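Local coordinates for protein RNA 2'-o-ribose methyltransferase (Thermus thermophilus, PDB 1IPA) that probably methylates the 2'-hydroxyl of a ribose in RNA, as a knotted methyltransferase of the SpoU (TrmH) family, at residues R135-A139 against A140-A144; V246-S249 against A250-L254. All coordinates share one frame; numbering follows the deposited sequence.

In the fold
Both contacts belong to the methyltransferase domain of the SpoU family, built on a six-stranded parallel sheet and known for its deep trefoil knot. Contact 1, first along the chain, lies where helix 127-140 ends and the chain turns into strand 144-148; contact 2 comes about a hundred residues later, in the first turns of helix 246-261, the last helix of the chain. Their centres lie about 10 Å apart, and the two helices pack together. Ser-136 OG probably hydrogen-bonds to Ser-247 O, and Leu-254 packs against Ala-137 and Ala-140. The C-terminal helix is thereby joined to an earlier helix-strand unit of the same domain.

Contact 1 of 2, residues R135-A139 against A140-A144; sequences RSADA and AGAEA
Gly-141 takes a positive phi (98°) straight after the helix, and its N-H is shared between two carbonyls of the last turn, Ala-137 O and Asp-138 O, each bond weak and strongly bent. A shorter, straighter bond follows one residue later: Ala-142 N reaches back to Ala-137 O at 2.8 Å, with 148° at the hydrogen, meeting the oxygen nearly head-on, with a C=O...N angle of 161°. Ala-137 O therefore receives two N-H groups, one of them weakly. Before the turn, Ala-140 N still makes a regular helical bond to Ser-136 O (3.1 Å). Together the bonds from Ala-142 N to Ala-137 O and from Gly-141 N to Asp-138 O form a Schellman motif, with Gly-141 as its C-prime residue; the positive phi is one that glycine, lacking a side chain, adopts easily. The motif closes helix 127-140 and sends the chain into strand 144-148 of the parallel sheet. The apolar part of the cap is small: the CB methyls of Ala-137 and Ala-142 touch at 3.9 Å, and Ala-142 CB also lies 3.3 Å from Ala-137 O. Ala-140 CB lies 3.5 Å from Ser-136 O, the acceptor of its own N-H. Beyond the turn, the Glu-143 carboxylate is held by Ser-113 and Tyr-110, one oxygen to each hydroxyl.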
loop_
_atom_site.group_PDB
_atom_site.type_symbol
_atom_site.label_atom_id
_atom_site.label_comp_id
_atom_site.label_asym_id
_atom_site.label_seq_id
_atom_site.Cartn_x
_atom_site.Cartn_y
_atom_site.Cartn_z
ATOM N N ARG A 135 1.857 2.926 3.444
ATOM C CA ARG A 135 2.579 2.833 4.697
ATOM C C ARG A 135 2.536 4.186 5.409
ATOM O O ARG A 135 2.307 4.250 6.617
ATOM C CB ARG A 135 4.021 2.419 4.413
ATOM C CG ARG A 135 4.864 2.120 5.632
ATOM C CD ARG A 135 6.217 1.633 5.163
ATOM N NE ARG A 135 7.148 1.355 6.245
ATOM C CZ ARG A 135 8.416 1.015 6.046
ATOM N NH1 ARG A 135 8.889 0.917 4.806
ATOM N NH2 ARG A 135 9.211 0.773 7.081
ATOM N N SER A 136 2.754 5.264 4.661
ATOM C CA SER A 136 2.712 6.609 5.239
ATOM C C SER A 136 1.299 6.959 5.698
ATOM O O SER A 136 1.119 7.556 6.749
ATOM C CB SER A 136 3.174 7.659 4.224
ATOM O OG SER A 136 4.571 7.599 4.034
ATOM N N ALA A 137 0.303 6.590 4.901
ATOM C CA ALA A 137 -1.082 6.872 5.252
ATOM C C ALA A 137 -1.510 6.083 6.501
ATOM O O ALA A 137 -2.276 6.574 7.336
ATOM C CB ALA A 137 -1.980 6.539 4.088
ATOM N N ASP A 138 -1.006 4.866 6.633
ATOM C CA ASP A 138 -1.343 4.033 7.783
ATOM C C ASP A 138 -0.727 4.601 9.064
ATOM O O ASP A 138 -1.383 4.675 10.104
ATOM C CB ASP A 138 -0.833 2.607 7.567
ATOM C CG ASP A 138 -0.844 1.785 8.845
ATOM O OD1 ASP A 138 -1.892 1.190 9.176
ATOM O OD2 ASP A 138 0.202 1.746 9.530
ATOM N N ALA A 139 0.538 4.997 8.974
ATOM C CA ALA A 139 1.253 5.542 10.117
ATOM C C ALA A 139 0.598 6.820 10.635
ATOM O O ALA A 139 0.488 7.026 11.844
ATOM C CB ALA A 139 2.700 5.810 9.739
ATOM N N ALA A 140 0.166 7.671 9.710
ATOM C CA ALA A 140 -0.464 8.935 10.066
ATOM C C ALA A 140 -1.876 8.732 10.599
ATOM O O ALA A 140 -2.420 9.602 11.271
ATOM C CB ALA A 140 -0.490 9.861 8.854
ATOM N N GLY A 141 -2.468 7.587 10.287
ATOM C CA GLY A 141 -3.809 7.302 10.766
ATOM C C GLY A 141 -4.933 7.576 9.783
ATOM O O GLY A 141 -6.085 7.686 10.179
ATOM N N ALA A 142 -4.609 7.694 8.503
ATOM C CA ALA A 142 -5.638 7.944 7.514
ATOM C C ALA A 142 -6.718 6.872 7.613
ATOM O O ALA A 142 -6.443 5.724 7.972
ATOM C CB ALA A 142 -5.037 7.939 6.134
ATOM N N GLU A 143 -7.945 7.256 7.293
ATOM C CA GLU A 143 -9.066 6.331 7.324
ATOM C C GLU A 143 -9.152 5.578 5.998
ATOM O O GLU A 143 -9.647 4.454 5.932
ATOM C CB GLU A 143 -10.365 7.101 7.567
ATOM C CG GLU A 143 -11.556 6.222 7.884
ATOM C CD GLU A 143 -12.808 7.023 8.138
ATOM O OE1 GLU A 143 -12.853 7.751 9.146
ATOM O OE2 GLU A 143 -13.748 6.935 7.325
ATOM N N ALA A 144 -8.660 6.194 4.935
ATOM C CA ALA A 144 -8.704 5.550 3.638
ATOM C C ALA A 144 -7.798 6.228 2.640
ATOM O O ALA A 144 -7.460 7.402 2.784
ATOM C CB ALA A 144 -10.138 5.554 3.104
#

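Contact 2 of 2, residues V246-S249 against A250-L254; sequences VSVS and AALLL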
loop_
_atom_site.group_PDB
_atom_site.type_symbol
_atom_site.label_atom_id
_atom_site.label_comp_id
_atom_site.label_asym_id
_atom_site.label_seq_id
_atom_site.Cartn_x
_atom_site.Cartn_y
_atom_site.Cartn_z
ATOM N N VAL A 246 6.230 10.658 -3.599
ATOM C CA VAL A 246 4.846 10.843 -3.165
ATOM C C VAL A 246 4.595 10.290 -1.756
ATOM O O VAL A 246 3.775 10.820 -1.013
ATOM C CB VAL A 246 3.847 10.186 -4.153
ATOM C CG1 VAL A 246 3.844 10.922 -5.474
ATOM C CG2 VAL A 246 4.226 8.748 -4.385
ATOM N N SER A 247 5.306 9.235 -1.378
ATOM C CA SER A 247 5.116 8.662 -0.057
ATOM C C SER A 247 5.606 9.635 1.012
ATOM O O SER A 247 5.056 9.683 2.112
ATOM C CB SER A 247 5.841 7.317 0.062
ATOM O OG SER A 247 7.242 7.486 0.155
ATOM N N VAL A 248 6.638 10.413 0.690
ATOM C CA VAL A 248 7.152 11.398 1.629
ATOM C C VAL A 248 6.168 12.568 1.738
ATOM O O VAL A 248 5.889 13.047 2.842
ATOM C CB VAL A 248 8.552 11.934 1.205
ATOM C CG1 VAL A 248 8.996 13.036 2.152
ATOM C CG2 VAL A 248 9.578 10.798 1.219
ATOM N N SER A 249 5.638 13.027 0.607
ATOM C CA SER A 249 4.671 14.132 0.620
ATOM C C SER A 249 3.392 13.746 1.378
ATOM O O SER A 249 2.831 14.555 2.127
ATOM C CB SER A 249 4.285 14.557 -0.807
ATOM O OG SER A 249 5.328 15.259 -1.442
ATOM N N ALA A 250 2.947 12.507 1.178
ATOM C CA ALA A 250 1.742 12.021 1.826
ATOM C C ALA A 250 1.932 11.976 3.330
ATOM O O ALA A 250 1.001 12.251 4.073
ATOM C CB ALA A 250 1.372 10.641 1.293
ATOM N N ALA A 251 3.142 11.640 3.780
ATOM C CA ALA A 251 3.414 11.591 5.213
ATOM C C ALA A 251 3.370 12.999 5.801
ATOM O O ALA A 251 2.752 13.230 6.847
ATOM C CB ALA A 251 4.762 10.970 5.479
ATOM N N LEU A 252 4.026 13.934 5.121
ATOM C CA LEU A 252 4.068 15.316 5.576
ATOM C C LEU A 252 2.665 15.888 5.773
ATOM O O LEU A 252 2.323 16.347 6.853
ATOM C CB LEU A 252 4.845 16.174 4.569
ATOM C CG LEU A 252 6.345 15.867 4.514
ATOM C CD1 LEU A 252 7.005 16.598 3.347
ATOM C CD2 LEU A 252 6.979 16.281 5.837
ATOM N N LEU A 253 1.859 15.853 4.722
ATOM C CA LEU A 253 0.496 16.365 4.770
ATOM C C LEU A 253 -0.352 15.650 5.819
ATOM O O LEU A 253 -1.067 16.286 6.580
ATOM C CB LEU A 253 -0.159 16.206 3.398
ATOM C CG LEU A 253 0.608 16.880 2.260
ATOM C CD1 LEU A 253 0.199 16.269 0.942
ATOM C CD2 LEU A 253 0.357 18.383 2.289
ATOM N N LEU A 254 -0.259 14.326 5.863
ATOM C CA LEU A 254 -1.047 13.551 6.812
ATOM C C LEU A 254 -0.604 13.721 8.268
ATOM O O LEU A 254 -1.450 13.723 9.175
ATOM C CB LEU A 254 -1.057 12.076 6.398
ATOM C CG LEU A 254 -1.667 11.853 5.004
ATOM C CD1 LEU A 254 -1.714 10.373 4.679
ATOM C CD2 LEU A 254 -3.067 12.448 4.952
#
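Leu-252 and Leu-253 both set CG anti to their carbonyl carbon (chi1 -69° and -56°), which folds each side chain back along the helix over a carbonyl of the preceding turn, Val-248 O for Leu-252 and Ser-249 O for Leu-253. Leu-252 CG thus comes to 3.3 Å from Val-248 O, and its CD1 methyl goes on to meet Val-248 CG1 at 4.3 Å, a loose i to i+4 pair on the outer side of the helix. Leu-253 likewise brings CG close to its carbonyl oxygen, 3.2 Å from Ser-249 O, with CD1 3.4 Å from the same atom. The backbone makes the i+4 to i bonds of the opening turns of helix 246-261, which packs against helix 127-140 and the central parallel sheet. Leu-253 N to Ser-249 O is almost straight, 177° at the hydrogen, whereas Ala-251 N to Ser-247 O (3.2 Å) is bent to 145°. Ala-250 CB sits 3.3 Å from Val-246 O, the acceptor of its own N-H, and packs on Leu-119 of strand 117-122. Farther along, Leu-253 packs against Ile-212 and Val-214 of strand 210-214.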